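Local coordinates for cytosine-specific methyltransferase (Escherichia coli O157:H7 EDL933, PDB 3G7U), which probably transfers a methyl group from S-adenosyl-L-methionine to carbon 5 of cytosine in DNA, at residues K152-R164 against R284-L294. Sequence-based numbering, arbitrary orientation.
Sequences KASDYGAPTIRTR and RLDPNGFCPTL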
ATOM      1  N   LYS A 152      11.719   4.791   5.337  1.00 29.07           N
ATOM      2  CA  LYS A 152      12.192   4.212   4.078  1.00 32.47           C
ATOM      3  C   LYS A 152      11.725   2.767   4.151  1.00 26.02           C
ATOM      4  O   LYS A 152      12.015   2.075   5.099  1.00 30.00           O
ATOM      5  CB  LYS A 152      13.728   4.300   3.994  1.00 34.23           C
ATOM      6  CG  LYS A 152      14.334   3.978   2.616  1.00 41.64           C
ATOM      7  CD  LYS A 152      15.852   4.245   2.560  1.00 42.63           C
ATOM      8  CE  LYS A 152      16.637   3.164   3.308  1.00 52.46           C
ATOM      9  NZ  LYS A 152      18.127   3.386   3.342  1.00 54.52           N
ATOM     10  N   ALA A 153      10.992   2.320   3.137  1.00 25.56           N
ATOM     11  CA  ALA A 153      10.349   1.024   3.190  1.00 24.81           C
ATOM     12  C   ALA A 153      11.292  -0.109   3.421  1.00 23.29           C
ATOM     13  O   ALA A 153      10.950  -1.099   4.104  1.00 25.69           O
ATOM     14  CB  ALA A 153       9.495   0.781   1.907  1.00 24.82           C
ATOM     15  N   SER A 154      12.484   0.001   2.845  1.00 26.00           N
ATOM     16  CA  SER A 154      13.457  -1.101   2.917  1.00 28.77           C
ATOM     17  C   SER A 154      13.972  -1.386   4.350  1.00 30.28           C
ATOM     18  O   SER A 154      14.335  -2.531   4.677  1.00 31.09           O
ATOM     19  CB  SER A 154      14.618  -0.853   1.949  1.00 29.53           C
ATOM     20  OG  SER A 154      15.156   0.436   2.101  1.00 35.00           O
ATOM     21  N   ASP A 155      13.922  -0.360   5.204  1.00 29.84           N
ATOM     22  CA  ASP A 155      14.240  -0.513   6.630  1.00 31.05           C
ATOM     23  C   ASP A 155      13.230  -1.425   7.321  1.00 32.03           C
ATOM     24  O   ASP A 155      13.525  -1.959   8.380  1.00 34.55           O
ATOM     25  CB  ASP A 155      14.272   0.841   7.330  1.00 31.49           C
ATOM     26  CG  ASP A 155      15.425   1.719   6.882  1.00 35.70           C
ATOM     27  OD1 ASP A 155      16.403   1.209   6.289  1.00 38.83           O
ATOM     28  OD2 ASP A 155      15.365   2.943   7.129  1.00 39.89           O
ATOM     29  N   TYR A 156      12.042  -1.622   6.724  1.00 27.63           N
ATOM     30  CA  TYR A 156      11.054  -2.526   7.326  1.00 29.59           C
ATOM     31  C   TYR A 156      10.946  -3.861   6.630  1.00 28.29           C
ATOM     32  O   TYR A 156      10.076  -4.680   6.958  1.00 30.35           O
ATOM     33  CB  TYR A 156       9.681  -1.862   7.430  1.00 32.46           C
ATOM     34  CG  TYR A 156       9.691  -0.707   8.385  1.00 32.18           C
ATOM     35  CD1 TYR A 156       9.238  -0.860   9.696  1.00 33.75           C
ATOM     36  CD2 TYR A 156      10.175   0.536   7.994  1.00 29.29           C
ATOM     37  CE1 TYR A 156       9.259   0.210  10.591  1.00 36.59           C
ATOM     38  CE2 TYR A 156      10.189   1.617   8.867  1.00 38.08           C
ATOM     39  CZ  TYR A 156       9.743   1.440  10.164  1.00 38.15           C
ATOM     40  OH  TYR A 156       9.752   2.504  11.015  1.00 37.25           O
ATOM     41  N   GLY A 157      11.864  -4.122   5.709  1.00 27.63           N
ATOM     42  CA  GLY A 157      11.921  -5.445   5.110  1.00 26.17           C
ATOM     43  C   GLY A 157      11.068  -5.518   3.846  1.00 26.85           C
ATOM     44  O   GLY A 157      10.751  -6.608   3.408  1.00 28.65           O
ATOM     45  N   ALA A 158      10.684  -4.394   3.270  1.00 24.96           N
ATOM     46  CA  ALA A 158      10.144  -4.361   1.919  1.00 27.05           C
ATOM     47  C   ALA A 158      11.235  -4.164   0.887  1.00 25.82           C
ATOM     48  O   ALA A 158      12.180  -3.541   1.165  1.00 28.15           O
ATOM     49  CB  ALA A 158       9.166  -3.300   1.800  1.00 28.46           C
ATOM     50  N   PRO A 159      11.087  -4.687  -0.317  1.00 25.21           N
ATOM     51  CA  PRO A 159      12.179  -4.645  -1.280  1.00 24.05           C
ATOM     52  C   PRO A 159      12.274  -3.361  -2.048  1.00 26.18           C
ATOM     53  O   PRO A 159      12.679  -3.399  -3.137  1.00 30.78           O
ATOM     54  CB  PRO A 159      11.828  -5.758  -2.251  1.00 19.31           C
ATOM     55  CG  PRO A 159      10.912  -6.592  -1.576  1.00 22.53           C
ATOM     56  CD  PRO A 159      10.141  -5.749  -0.650  1.00 23.10           C
ATOM     57  N   THR A 160      11.850  -2.255  -1.494  1.00 28.36           N
ATOM     58  CA  THR A 160      11.847  -1.013  -2.218  1.00 27.01           C
ATOM     59  C   THR A 160      12.284   0.105  -1.305  1.00 31.03           C
ATOM     60  O   THR A 160      12.049   0.042  -0.147  1.00 26.70           O
ATOM     61  CB  THR A 160      10.447  -0.709  -2.754  1.00 22.97           C
ATOM     62  OG1 THR A 160      10.415   0.544  -3.385  1.00 29.64           O
ATOM     63  CG2 THR A 160       9.475  -0.696  -1.671  1.00 27.77           C
ATOM     64  N   ILE A 161      12.929   1.112  -1.865  1.00 31.03           N
ATOM     65  CA  ILE A 161      13.477   2.186  -1.036  1.00 33.65           C
ATOM     66  C   ILE A 161      12.558   3.404  -0.969  1.00 33.81           C
ATOM     67  O   ILE A 161      13.002   4.472  -0.544  1.00 36.94           O
ATOM     68  CB  ILE A 161      14.933   2.632  -1.475  1.00 34.83           C
ATOM     69  CG1 ILE A 161      14.978   3.065  -2.945  1.00 39.27           C
ATOM     70  CG2 ILE A 161      15.930   1.535  -1.215  1.00 37.88           C
ATOM     71  CD1 ILE A 161      16.037   4.082  -3.276  1.00 46.74           C
ATOM     72  N   ARG A 162      11.293   3.275  -1.368  1.00 28.87           N
ATOM     73  CA  ARG A 162      10.393   4.421  -1.398  0.50 33.22           C
ATOM     74  C   ARG A 162      10.204   5.027   0.001  1.00 30.49           C
ATOM     75  O   ARG A 162      10.172   4.298   0.987  1.00 27.79           O
ATOM     76  CB  ARG A 162       9.048   4.072  -2.066  0.50 34.29           C
ATOM     77  CG  ARG A 162       8.134   3.083  -1.332  0.50 37.58           C
ATOM     78  CD  ARG A 162       6.667   3.303  -1.753  0.50 39.31           C
ATOM     79  NE  ARG A 162       6.362   2.730  -3.065  0.50 46.75           N
ATOM     80  CZ  ARG A 162       5.412   3.172  -3.892  0.50 51.47           C
ATOM     81  NH1 ARG A 162       5.220   2.569  -5.059  0.50 50.99           N
ATOM     82  NH2 ARG A 162       4.652   4.217  -3.568  0.50 55.70           N
ATOM     83  N   THR A 163      10.098   6.348   0.077  1.00 31.65           N
ATOM     84  CA  THR A 163       9.889   6.989   1.368  1.00 33.76           C
ATOM     85  C   THR A 163       8.438   7.459   1.493  1.00 32.38           C
ATOM     86  O   THR A 163       7.776   7.739   0.498  1.00 33.22           O
ATOM     87  CB  THR A 163      10.862   8.156   1.632  1.00 34.31           C
ATOM     88  OG1 THR A 163      10.702   9.139   0.616  1.00 41.44           O
ATOM     89  CG2 THR A 163      12.310   7.682   1.617  1.00 34.93           C
ATOM     90  N   ARG A 164       7.961   7.551   2.736  1.00 29.94           N
ATOM     91  CA  ARG A 164       6.556   7.844   3.033  0.50 31.11           C
ATOM     92  C   ARG A 164       6.525   8.629   4.333  1.00 28.34           C
ATOM     93  O   ARG A 164       7.298   8.307   5.211  1.00 28.02           O
ATOM     94  CB  ARG A 164       5.827   6.519   3.300  0.50 30.07           C
ATOM     95  CG  ARG A 164       4.367   6.483   2.901  0.50 31.94           C
ATOM     96  CD  ARG A 164       4.220   6.106   1.435  0.50 29.66           C
ATOM     97  NE  ARG A 164       2.903   6.442   0.911  0.50 31.11           N
ATOM     98  CZ  ARG A 164       2.506   6.181  -0.329  0.50 32.51           C
ATOM     99  NH1 ARG A 164       1.288   6.518  -0.724  0.50 35.60           N
ATOM    100  NH2 ARG A 164       3.319   5.579  -1.181  0.50 32.09           N
ATOM    101  N   ARG A 284      17.377  -0.679 -15.144  1.00 28.48           N
ATOM    102  CA  ARG A 284      17.535  -2.065 -14.732  1.00 28.38           C
ATOM    103  C   ARG A 284      17.743  -2.193 -13.232  1.00 32.62           C
ATOM    104  O   ARG A 284      18.573  -1.490 -12.643  1.00 33.75           O
ATOM    105  CB  ARG A 284      18.646  -2.764 -15.528  1.00 27.01           C
ATOM    106  CG  ARG A 284      19.032  -4.144 -15.032  1.00 29.00           C
ATOM    107  CD  ARG A 284      19.709  -4.945 -16.113  1.00 36.67           C
ATOM    108  NE  ARG A 284      18.762  -5.803 -16.832  1.00 35.06           N
ATOM    109  CZ  ARG A 284      19.063  -6.530 -17.897  1.00 37.65           C
ATOM    110  NH1 ARG A 284      20.298  -6.488 -18.409  1.00 36.64           N
ATOM    111  NH2 ARG A 284      18.127  -7.289 -18.463  1.00 31.69           N
ATOM    112  N   LEU A 285      16.969  -3.089 -12.621  1.00 27.81           N
ATOM    113  CA  LEU A 285      17.104  -3.412 -11.208  1.00 31.36           C
ATOM    114  C   LEU A 285      18.451  -4.066 -10.926  1.00 33.23           C
ATOM    115  O   LEU A 285      18.966  -4.845 -11.736  1.00 34.40           O
ATOM    116  CB  LEU A 285      16.004  -4.366 -10.756  1.00 28.45           C
ATOM    117  CG  LEU A 285      14.572  -3.788 -10.765  1.00 27.70           C
ATOM    118  CD1 LEU A 285      13.530  -4.871 -10.709  1.00 26.80           C
ATOM    119  CD2 LEU A 285      14.405  -2.857  -9.572  1.00 28.72           C
ATOM    120  N   ASP A 286      19.006  -3.741  -9.761  1.00 31.48           N
ATOM    121  CA  ASP A 286      20.186  -4.423  -9.256  1.00 31.08           C
ATOM    122  C   ASP A 286      19.660  -5.514  -8.368  1.00 27.97           C
ATOM    123  O   ASP A 286      18.923  -5.241  -7.399  1.00 33.45           O
ATOM    124  CB  ASP A 286      21.057  -3.416  -8.479  1.00 32.01           C
ATOM    125  CG  ASP A 286      22.314  -4.043  -7.831  1.00 36.14           C
ATOM    126  OD1 ASP A 286      22.504  -5.284  -7.751  1.00 31.27           O
ATOM    127  OD2 ASP A 286      23.121  -3.228  -7.335  1.00 44.55           O
ATOM    128  N   PRO A 287      20.035  -6.768  -8.666  1.00 29.45           N
ATOM    129  CA  PRO A 287      19.539  -7.907  -7.888  1.00 26.97           C
ATOM    130  C   PRO A 287      19.931  -7.889  -6.403  1.00 34.29           C
ATOM    131  O   PRO A 287      19.240  -8.494  -5.574  1.00 35.07           O
ATOM    132  CB  PRO A 287      20.156  -9.121  -8.592  1.00 29.04           C
ATOM    133  CG  PRO A 287      21.259  -8.586  -9.403  1.00 28.03           C
ATOM    134  CD  PRO A 287      20.958  -7.181  -9.744  1.00 29.35           C
ATOM    135  N   ASN A 288      21.049  -7.230  -6.085  1.00 37.53           N
ATOM    136  CA  ASN A 288      21.493  -7.084  -4.691  1.00 40.95           C
ATOM    137  C   ASN A 288      21.137  -5.713  -4.112  1.00 39.58           C
ATOM    138  O   ASN A 288      21.598  -5.344  -3.038  1.00 40.60           O
ATOM    139  CB  ASN A 288      23.006  -7.347  -4.594  1.00 43.88           C
ATOM    140  CG  ASN A 288      23.377  -8.774  -4.993  1.00 47.08           C
ATOM    141  OD1 ASN A 288      22.837  -9.760  -4.465  1.00 50.90           O
ATOM    142  ND2 ASN A 288      24.297  -8.889  -5.933  1.00 52.58           N
ATOM    143  N   GLY A 289      20.322  -4.964  -4.846  1.00 32.15           N
ATOM    144  CA  GLY A 289      19.838  -3.659  -4.420  1.00 29.96           C
ATOM    145  C   GLY A 289      18.339  -3.755  -4.166  1.00 30.57           C
ATOM    146  O   GLY A 289      17.828  -4.833  -3.957  1.00 26.58           O
ATOM    147  N   PHE A 290      17.660  -2.620  -4.188  1.00 29.80           N
ATOM    148  CA  PHE A 290      16.220  -2.550  -3.963  1.00 31.66           C
ATOM    149  C   PHE A 290      15.555  -1.841  -5.124  1.00 32.09           C
ATOM    150  O   PHE A 290      16.207  -1.153  -5.938  1.00 31.54           O
ATOM    151  CB  PHE A 290      15.929  -1.771  -2.667  1.00 32.59           C
ATOM    152  CG  PHE A 290      16.671  -2.285  -1.466  1.00 36.31           C
ATOM    153  CD1 PHE A 290      16.196  -3.376  -0.756  1.00 33.26           C
ATOM    154  CD2 PHE A 290      17.858  -1.676  -1.048  1.00 42.00           C
ATOM    155  CE1 PHE A 290      16.889  -3.885   0.357  1.00 39.00           C
ATOM    156  CE2 PHE A 290      18.566  -2.175   0.068  1.00 44.42           C
ATOM    157  CZ  PHE A 290      18.072  -3.269   0.774  1.00 39.46           C
ATOM    158  N   CYS A 291      14.236  -1.964  -5.194  1.00 31.33           N
ATOM    159  CA  CYS A 291      13.482  -1.337  -6.257  1.00 32.62           C
ATOM    160  C   CYS A 291      13.387   0.158  -5.957  1.00 36.39           C
ATOM    161  O   CYS A 291      12.991   0.528  -4.852  1.00 38.43           O
ATOM    162  CB  CYS A 291      12.097  -1.992  -6.342  1.00 31.23           C
ATOM    163  SG  CYS A 291      11.072  -1.409  -7.693  1.00 35.23           S
ATOM    164  N   PRO A 292      13.755   1.027  -6.913  1.00 39.58           N
ATOM    165  CA  PRO A 292      13.608   2.470  -6.653  1.00 43.47           C
ATOM    166  C   PRO A 292      12.116   2.852  -6.524  1.00 46.15           C
ATOM    167  O   PRO A 292      11.250   1.984  -6.674  1.00 49.84           O
ATOM    168  CB  PRO A 292      14.225   3.138  -7.891  1.00 45.02           C
ATOM    169  CG  PRO A 292      14.813   2.073  -8.713  1.00 45.14           C
ATOM    170  CD  PRO A 292      14.268   0.747  -8.265  1.00 40.13           C
ATOM    171  N   THR A 293      11.803   4.112  -6.244  1.00 52.04           N
ATOM    172  CA  THR A 293      10.384   4.510  -6.145  1.00 60.89           C
ATOM    173  C   THR A 293       9.542   4.129  -7.399  1.00 65.13           C
ATOM    174  O   THR A 293       9.783   4.646  -8.501  1.00 66.92           O
ATOM    175  CB  THR A 293      10.224   6.020  -5.820  1.00 62.56           C
ATOM    176  OG1 THR A 293      11.114   6.379  -4.751  1.00 63.37           O
ATOM    177  CG2 THR A 293       8.765   6.349  -5.414  1.00 64.34           C
ATOM    178  N   LEU A 294       8.576   3.219  -7.213  1.00 65.69           N
ATOM    179  CA  LEU A 294       7.716   2.715  -8.306  1.00 66.69           C
ATOM    180  C   LEU A 294       6.748   3.761  -8.881  1.00 67.75           C
ATOM    181  O   LEU A 294       6.233   4.617  -8.159  1.00 67.56           O
ATOM    182  CB  LEU A 294       6.944   1.447  -7.871  1.00 66.02           C
ATOM    183  CG  LEU A 294       7.687   0.098  -7.926  1.00 66.62           C
ATOM    184  CD1 LEU A 294       6.981  -1.000  -7.125  1.00 63.79           C
ATOM    185  CD2 LEU A 294       7.893  -0.353  -9.375  1.00 65.39           C
TER
HETATM  186  O   HOH W   1       8.179   1.614  -4.728  1.00 52.46           O
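Thr160 and Cys291 form a single beta bridge between two loop segments of the chain. Cys291 N donates almost straight to Pro159 O (3.0 Å, 174° at the hydrogen), and Cys291 O accepts from Ile161 N at 3.0 Å. The same carbonyl takes a second bond from the hydroxyl of Thr160, whose OG1 sits 3.0 Å from Cys291 O and above the carbonyl plane; OG1 is placed there by lying anti to its own backbone nitrogen (chi1 176°).

Beside the bridge, the Phe290 ring receives Ser154 CB over the centre of one face, a CH-pi contact 4.1 Å from the centroid, while Pro159 C lies at the ring edge. Ile161 CG2 presses on Phe290 CB at 3.6 Å, the two side chains crossing at about a right angle.

Beyond Thr160, a water continues the link: it donates to Thr160 OG1 (2.8 Å) and accepts from the backbone N of Leu294 and, in the conformer described, from Arg162 NE. In that conformer Arg162 NH2 bonds to Gly348 O.

The bridge thus joins the connection between strands 143-152 and 163-171, the last two in the 3-2-1-4-5-7-6 order characteristic of class I methyltransferases, to the long link between helices 262-269 and 321-328. Leu327 of the latter helix touches both Pro159 and Cys291, and helix 193-196 reaches Pro159 through Ala196.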